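Local coordinates for protein caspase Nc subunit 1 (Drosophila melanogaster, PDB 2FP3) that acts as an initiator caspase, a cysteine protease of the C14A family that works in the activation cascade of the caspases that carry out apoptosis, at residues 110-113 against 114-117; 147-150 against 151-155; 264-267 against 268-272. The protein carries 2 engineered substitutions. All blocks are in the same frame, centred on the assembly; numbering follows the deposited sequence.

All three contacts are local ones within the caspase domain, and they follow one another along the chain without overlap. Contact 1 lies on helix 108-119, and contact 2 takes in the tip of the hairpin of strands 146-148 and 154-156 with the adjoining strand ends. Their centres are about 14 Å apart, and they meet where Phe111 CG comes 3.4 Å from Phe149 CE2, so helix and hairpin share one hydrophobic seam. Contact 3, where helix 251-266 gives way to helix 272-284, lies on the opposite side of the chain's centre, about 30 Å and 34 Å from the centres of the others. Only contact 2 adjoins the active site, through strand 130-139 and its probable catalytic His137.

Contact 1 (110-113 against 114-117)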
# COMPACT_ATOMS: atom_id res chain seq x y z
N GLN A 110 4.48 -12.00 14.77
CA GLN A 110 3.66 -12.60 13.72
C GLN A 110 3.82 -11.81 12.42
O GLN A 110 3.96 -12.38 11.34
CB GLN A 110 2.20 -12.61 14.13
CG GLN A 110 1.91 -13.43 15.37
CD GLN A 110 0.44 -13.38 15.75
OE1 GLN A 110 -0.14 -12.31 15.93
NE2 GLN A 110 -0.18 -14.56 15.87
N PHE A 111 3.80 -10.49 12.54
CA PHE A 111 3.92 -9.62 11.38
C PHE A 111 5.10 -9.96 10.49
O PHE A 111 4.94 -10.15 9.29
CB PHE A 111 4.03 -8.16 11.79
CG PHE A 111 4.21 -7.24 10.62
CD1 PHE A 111 3.17 -7.03 9.72
CD2 PHE A 111 5.44 -6.67 10.35
CE1 PHE A 111 3.35 -6.29 8.58
CE2 PHE A 111 5.64 -5.92 9.21
CZ PHE A 111 4.59 -5.73 8.31
N PHE A 112 6.29 -10.01 11.09
CA PHE A 112 7.50 -10.30 10.34
C PHE A 112 7.56 -11.73 9.81
O PHE A 112 8.33 -12.02 8.90
CB PHE A 112 8.74 -10.02 11.18
CG PHE A 112 9.06 -8.56 11.30
CD1 PHE A 112 8.65 -7.83 12.40
CD2 PHE A 112 9.75 -7.90 10.28
CE1 PHE A 112 8.91 -6.46 12.50
CE2 PHE A 112 10.02 -6.54 10.36
CZ PHE A 112 9.59 -5.81 11.47
N LYS A 113 6.76 -12.62 10.39
CA LYS A 113 6.76 -13.99 9.92
C LYS A 113 5.87 -14.04 8.69
O LYS A 113 6.21 -14.68 7.70
CB LYS A 113 6.24 -14.94 11.01
CG LYS A 113 6.38 -16.41 10.63
CD LYS A 113 6.10 -17.34 11.81
CE LYS A 113 6.30 -18.80 11.41
NZ LYS A 113 6.17 -19.73 12.58
N LEU A 114 4.73 -13.34 8.75
CA LEU A 114 3.80 -13.29 7.62
C LEU A 114 4.50 -12.68 6.42
O LEU A 114 4.43 -13.20 5.31
CB LEU A 114 2.60 -12.41 7.94
CG LEU A 114 1.66 -12.77 9.09
CD1 LEU A 114 0.55 -11.73 9.13
CD2 LEU A 114 1.09 -14.17 8.90
N LEU A 115 5.15 -11.55 6.66
CA LEU A 115 5.85 -10.81 5.63
C LEU A 115 6.83 -11.70 4.89
O LEU A 115 6.83 -11.75 3.66
CB LEU A 115 6.57 -9.61 6.26
CG LEU A 115 7.44 -8.73 5.36
CD1 LEU A 115 6.65 -8.24 4.16
CD2 LEU A 115 7.94 -7.56 6.19
N THR A 116 7.66 -12.41 5.65
CA THR A 116 8.65 -13.30 5.07
C THR A 116 8.01 -14.43 4.28
O THR A 116 8.49 -14.79 3.21
CB THR A 116 9.53 -13.91 6.17
OG1 THR A 116 10.10 -12.86 6.97
CG2 THR A 116 10.64 -14.74 5.54
N MET A 117 6.94 -14.99 4.83
CA MET A 117 6.23 -16.08 4.20
C MET A 117 5.65 -15.62 2.86
O MET A 117 5.64 -16.34 1.86
CB MET A 117 5.10 -16.52 5.13
CG MET A 117 4.82 -18.01 5.16
SD MET A 117 3.43 -18.38 6.28
CE MET A 117 4.17 -18.05 7.89
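Leu114 and Leu115 sit one helical turn after Gln110 and Phe111, and their amides close i to i+4 bonds: Leu114 N to Gln110 O is 2.9 Å with an N-H...O angle of 164°, and Leu115 N to Phe111 O is 3.0 Å. Gln110 O also accepts from Lys113 N, so two amides grip this one carbonyl. Next along the helix, Met117 N bonds to Lys113 O, whereas the bond from Thr116 N to Phe112 O is long and weak. The same Phe112 carbonyl also receives the Thr116 hydroxyl. With OG1 beside its own backbone N (chi1 -54°), it points back down the helix and donates to Phe112 O over 2.8 Å, almost in line with that C=O. On the buried side, Leu115 places its CD2 branch 4.1 Å from Phe111 CE2, the two side chains slanting across each other. Strands 62-68 and 130-139 receive this side: Phe111 packs on Val67, Met132 and Leu134, and Leu115 on Leu65. On the outer side Met117 bends at chi3 (-70°), which turns its methyl back so that CE lies 3.9 Å from CG of the extended Lys113 chain. Apolar residues packed inward, with a lysine and a threonine on the exposed side, mark this as an amphipathic helix lying against the central beta sheet of the caspase fold.

Contact 2 (147-150 against 151-155); sequences VEFR and DGSVV. Engineered in segment 147-150: Arg150 (natural residue Cys).
A type I beta turn from Phe149 to Gly152 forms the tip of the hairpin between strands 146-148 and 154-156, and Gly152 N closes it on Phe149 O at 2.8 Å, coming from above the carbonyl plane. Gly152 has a positive phi (79°), readily adopted by glycine. Below the turn, Phe149 N bonds to Ser153 O at 3.1 Å, and Val147 N to Val155 O at 2.9 Å but bent to 138°; the return bond from Val155 N to Val147 O is weak, so the ladder is loose. Asp151 adds an Asx turn: its CG lies between backbone N and carbonyl carbon (chi1 60°), which brings OD2 forward to accept from Ser153 N at 2.8 Å, the amide lying above the carboxylate plane. This hairpin continues the caspase sheet through strand 130-139, which carries His137, an active-site residue by similarity. The Glu148 side chain lies about 4 Å from that of His137; it slants across the Val154 side chain, Glu148 CG to Val154 CG1 3.9 Å, while its carboxylate forms a salt bridge with Arg77. On the other face, Val155 CG2 meets the edge of the Phe149 ring at CE1, a close 3.4 Å approach. Arg150, an engineered residue, runs its guanidinium end away from the turn.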
# COMPACT_ATOMS: atom_id res chain seq x y z
N VAL A 147 6.20 1.69 14.57
CA VAL A 147 4.89 1.16 14.23
C VAL A 147 4.40 0.22 15.33
O VAL A 147 5.16 -0.63 15.80
CB VAL A 147 4.94 0.40 12.88
CG1 VAL A 147 3.60 -0.23 12.58
CG2 VAL A 147 5.32 1.35 11.76
N GLU A 148 3.15 0.39 15.74
CA GLU A 148 2.54 -0.44 16.79
C GLU A 148 1.84 -1.67 16.24
O GLU A 148 1.37 -1.68 15.10
CB GLU A 148 1.49 0.34 17.57
CG GLU A 148 1.97 1.23 18.68
CD GLU A 148 0.82 1.62 19.58
OE1 GLU A 148 0.43 0.80 20.44
OE2 GLU A 148 0.29 2.74 19.42
N PHE A 149 1.73 -2.69 17.09
CA PHE A 149 1.04 -3.92 16.73
C PHE A 149 0.02 -4.25 17.82
O PHE A 149 -0.10 -3.51 18.80
CB PHE A 149 2.03 -5.08 16.55
CG PHE A 149 2.98 -4.89 15.40
CD1 PHE A 149 4.24 -4.33 15.60
CD2 PHE A 149 2.60 -5.24 14.10
CE1 PHE A 149 5.11 -4.12 14.53
CE2 PHE A 149 3.46 -5.03 13.03
CZ PHE A 149 4.72 -4.47 13.24
N ARG A 150 -0.70 -5.36 17.65
CA ARG A 150 -1.71 -5.81 18.61
C ARG A 150 -1.22 -5.83 20.06
O ARG A 150 -1.89 -5.32 20.96
CB ARG A 150 -2.19 -7.21 18.22
CG ARG A 150 -3.12 -7.86 19.22
CD ARG A 150 -2.67 -9.28 19.52
NE ARG A 150 -3.73 -10.07 20.12
CZ ARG A 150 -3.64 -11.37 20.37
NH1 ARG A 150 -2.53 -12.04 20.07
NH2 ARG A 150 -4.67 -12.02 20.91
N ASP A 151 -0.06 -6.44 20.27
CA ASP A 151 0.52 -6.56 21.60
C ASP A 151 1.07 -5.24 22.13
O ASP A 151 1.71 -5.19 23.18
CB ASP A 151 1.64 -7.62 21.57
CG ASP A 151 2.75 -7.27 20.60
OD1 ASP A 151 3.67 -8.10 20.42
OD2 ASP A 151 2.70 -6.16 20.03
N GLY A 152 0.82 -4.16 21.40
CA GLY A 152 1.30 -2.86 21.83
C GLY A 152 2.78 -2.62 21.54
O GLY A 152 3.26 -1.50 21.69
N SER A 153 3.50 -3.67 21.14
CA SER A 153 4.92 -3.54 20.84
C SER A 153 5.18 -2.59 19.66
O SER A 153 4.27 -2.27 18.89
CB SER A 153 5.52 -4.91 20.54
OG SER A 153 4.91 -5.51 19.41
N VAL A 154 6.42 -2.16 19.51
CA VAL A 154 6.80 -1.24 18.44
C VAL A 154 8.05 -1.67 17.68
O VAL A 154 8.85 -2.46 18.18
CB VAL A 154 7.03 0.17 19.00
CG1 VAL A 154 5.75 0.69 19.65
CG2 VAL A 154 8.15 0.15 20.01
N VAL A 155 8.21 -1.13 16.47
CA VAL A 155 9.35 -1.45 15.62
C VAL A 155 9.73 -0.25 14.76
O VAL A 155 8.87 0.57 14.43
CB VAL A 155 9.02 -2.60 14.64
CG1 VAL A 155 10.27 -3.03 13.90
CG2 VAL A 155 8.40 -3.75 15.38

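Contact 3 (264-267 against 268-272); sequences ADHA and HDTDL
His266 and Thr270 make the tight part of this contact, near the end of helix 251-266, and it rests mainly on His266 O, which takes two amides at once. Thr270 N, at 2.7 Å, approaches nearly in line with the carbonyl, whereas Asp269 N, at 2.9 Å, comes in 52° above its plane. Between them they tie the turn back onto the end of the helix. The two side chains slant past each other here, Thr270 CG2 lying 3.3 Å from His266 CB. Just past the turn, Asp271 is the N-cap of helix 272-284, its OD1 accepting from Asp274 N.

The other side is held more loosely. The His268 ring, swung round by a chi1 of 67°, has Asp265 O in its plane at the edge. The bond from NE2 to that carbonyl is short, 2.9 Å, but its angle of 119° makes it weak. Water enters here as well: one molecule donates to Thr270 O at 2.8 Å. Water also lies very close to His268 N and to Ala267 O, so the detail there is uncertain. Outside the turn, His268 O accepts from Ser39 OG. The chemistry is therefore mostly that of main-chain polar groups, where carbonyls near the helix end are met by turn amides, an imidazole and water; if NE2 does donate, it would carry a proton, though the bent angle makes this tentative.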
# COMPACT_ATOMS: atom_id res chain seq x y z
N ALA A 264 -10.04 3.58 -8.57
CA ALA A 264 -11.22 3.09 -9.28
C ALA A 264 -11.53 3.86 -10.56
O ALA A 264 -11.89 3.27 -11.57
CB ALA A 264 -12.43 3.12 -8.37
N ASP A 265 -11.38 5.18 -10.51
CA ASP A 265 -11.67 6.01 -11.68
C ASP A 265 -10.52 6.22 -12.65
O ASP A 265 -10.74 6.48 -13.83
CB ASP A 265 -12.22 7.37 -11.24
CG ASP A 265 -13.50 7.24 -10.39
OD1 ASP A 265 -14.41 6.48 -10.79
OD2 ASP A 265 -13.59 7.91 -9.34
N HIS A 266 -9.28 6.08 -12.18
CA HIS A 266 -8.16 6.33 -13.08
C HIS A 266 -7.11 5.25 -13.32
O HIS A 266 -6.26 5.41 -14.18
CB HIS A 266 -7.45 7.61 -12.64
CG HIS A 266 -8.36 8.79 -12.53
ND1 HIS A 266 -8.77 9.30 -11.32
CD2 HIS A 266 -8.96 9.54 -13.49
CE1 HIS A 266 -9.58 10.32 -11.54
NE2 HIS A 266 -9.71 10.48 -12.84
N ALA A 267 -7.16 4.16 -12.56
CA ALA A 267 -6.18 3.09 -12.74
C ALA A 267 -6.12 2.55 -14.19
O ALA A 267 -5.08 2.10 -14.65
CB ALA A 267 -6.48 1.94 -11.77
N HIS A 268 -7.24 2.61 -14.89
CA HIS A 268 -7.33 2.15 -16.27
C HIS A 268 -6.54 3.03 -17.23
O HIS A 268 -6.22 2.61 -18.34
CB HIS A 268 -8.78 2.20 -16.73
CG HIS A 268 -9.32 3.60 -16.83
ND1 HIS A 268 -9.14 4.38 -17.95
CD2 HIS A 268 -9.95 4.38 -15.93
CE1 HIS A 268 -9.65 5.59 -17.74
NE2 HIS A 268 -10.15 5.61 -16.51
N ASP A 269 -6.22 4.24 -16.78
CA ASP A 269 -5.56 5.22 -17.64
C ASP A 269 -4.30 5.90 -17.11
O ASP A 269 -3.45 6.36 -17.89
CB ASP A 269 -6.58 6.32 -17.94
CG ASP A 269 -6.48 6.84 -19.34
OD1 ASP A 269 -5.47 6.54 -20.01
OD2 ASP A 269 -7.41 7.55 -19.78
N THR A 270 -4.15 5.98 -15.79
CA THR A 270 -3.01 6.70 -15.27
C THR A 270 -2.07 5.93 -14.35
O THR A 270 -2.50 5.11 -13.54
CB THR A 270 -3.52 8.04 -14.62
OG1 THR A 270 -3.26 8.07 -13.21
CG2 THR A 270 -5.01 8.20 -14.84
N ASP A 271 -0.78 6.20 -14.50
CA ASP A 271 0.26 5.56 -13.72
C ASP A 271 0.12 5.86 -12.23
O ASP A 271 -0.47 6.88 -11.85
CB ASP A 271 1.64 5.98 -14.26
CG ASP A 271 1.95 7.45 -14.02
OD1 ASP A 271 2.52 7.78 -12.96
OD2 ASP A 271 1.63 8.29 -14.90
N LEU A 272 0.67 4.99 -11.39
CA LEU A 272 0.59 5.13 -9.93
C LEU A 272 1.01 6.47 -9.35
O LEU A 272 0.29 7.04 -8.52
CB LEU A 272 1.39 4.02 -9.22
CG LEU A 272 1.26 4.07 -7.69
CD1 LEU A 272 -0.20 4.05 -7.31
CD2 LEU A 272 2.00 2.92 -7.03
O HOH W 1 -9.32 2.53 -13.48
O HOH W 2 -2.84 2.36 -13.46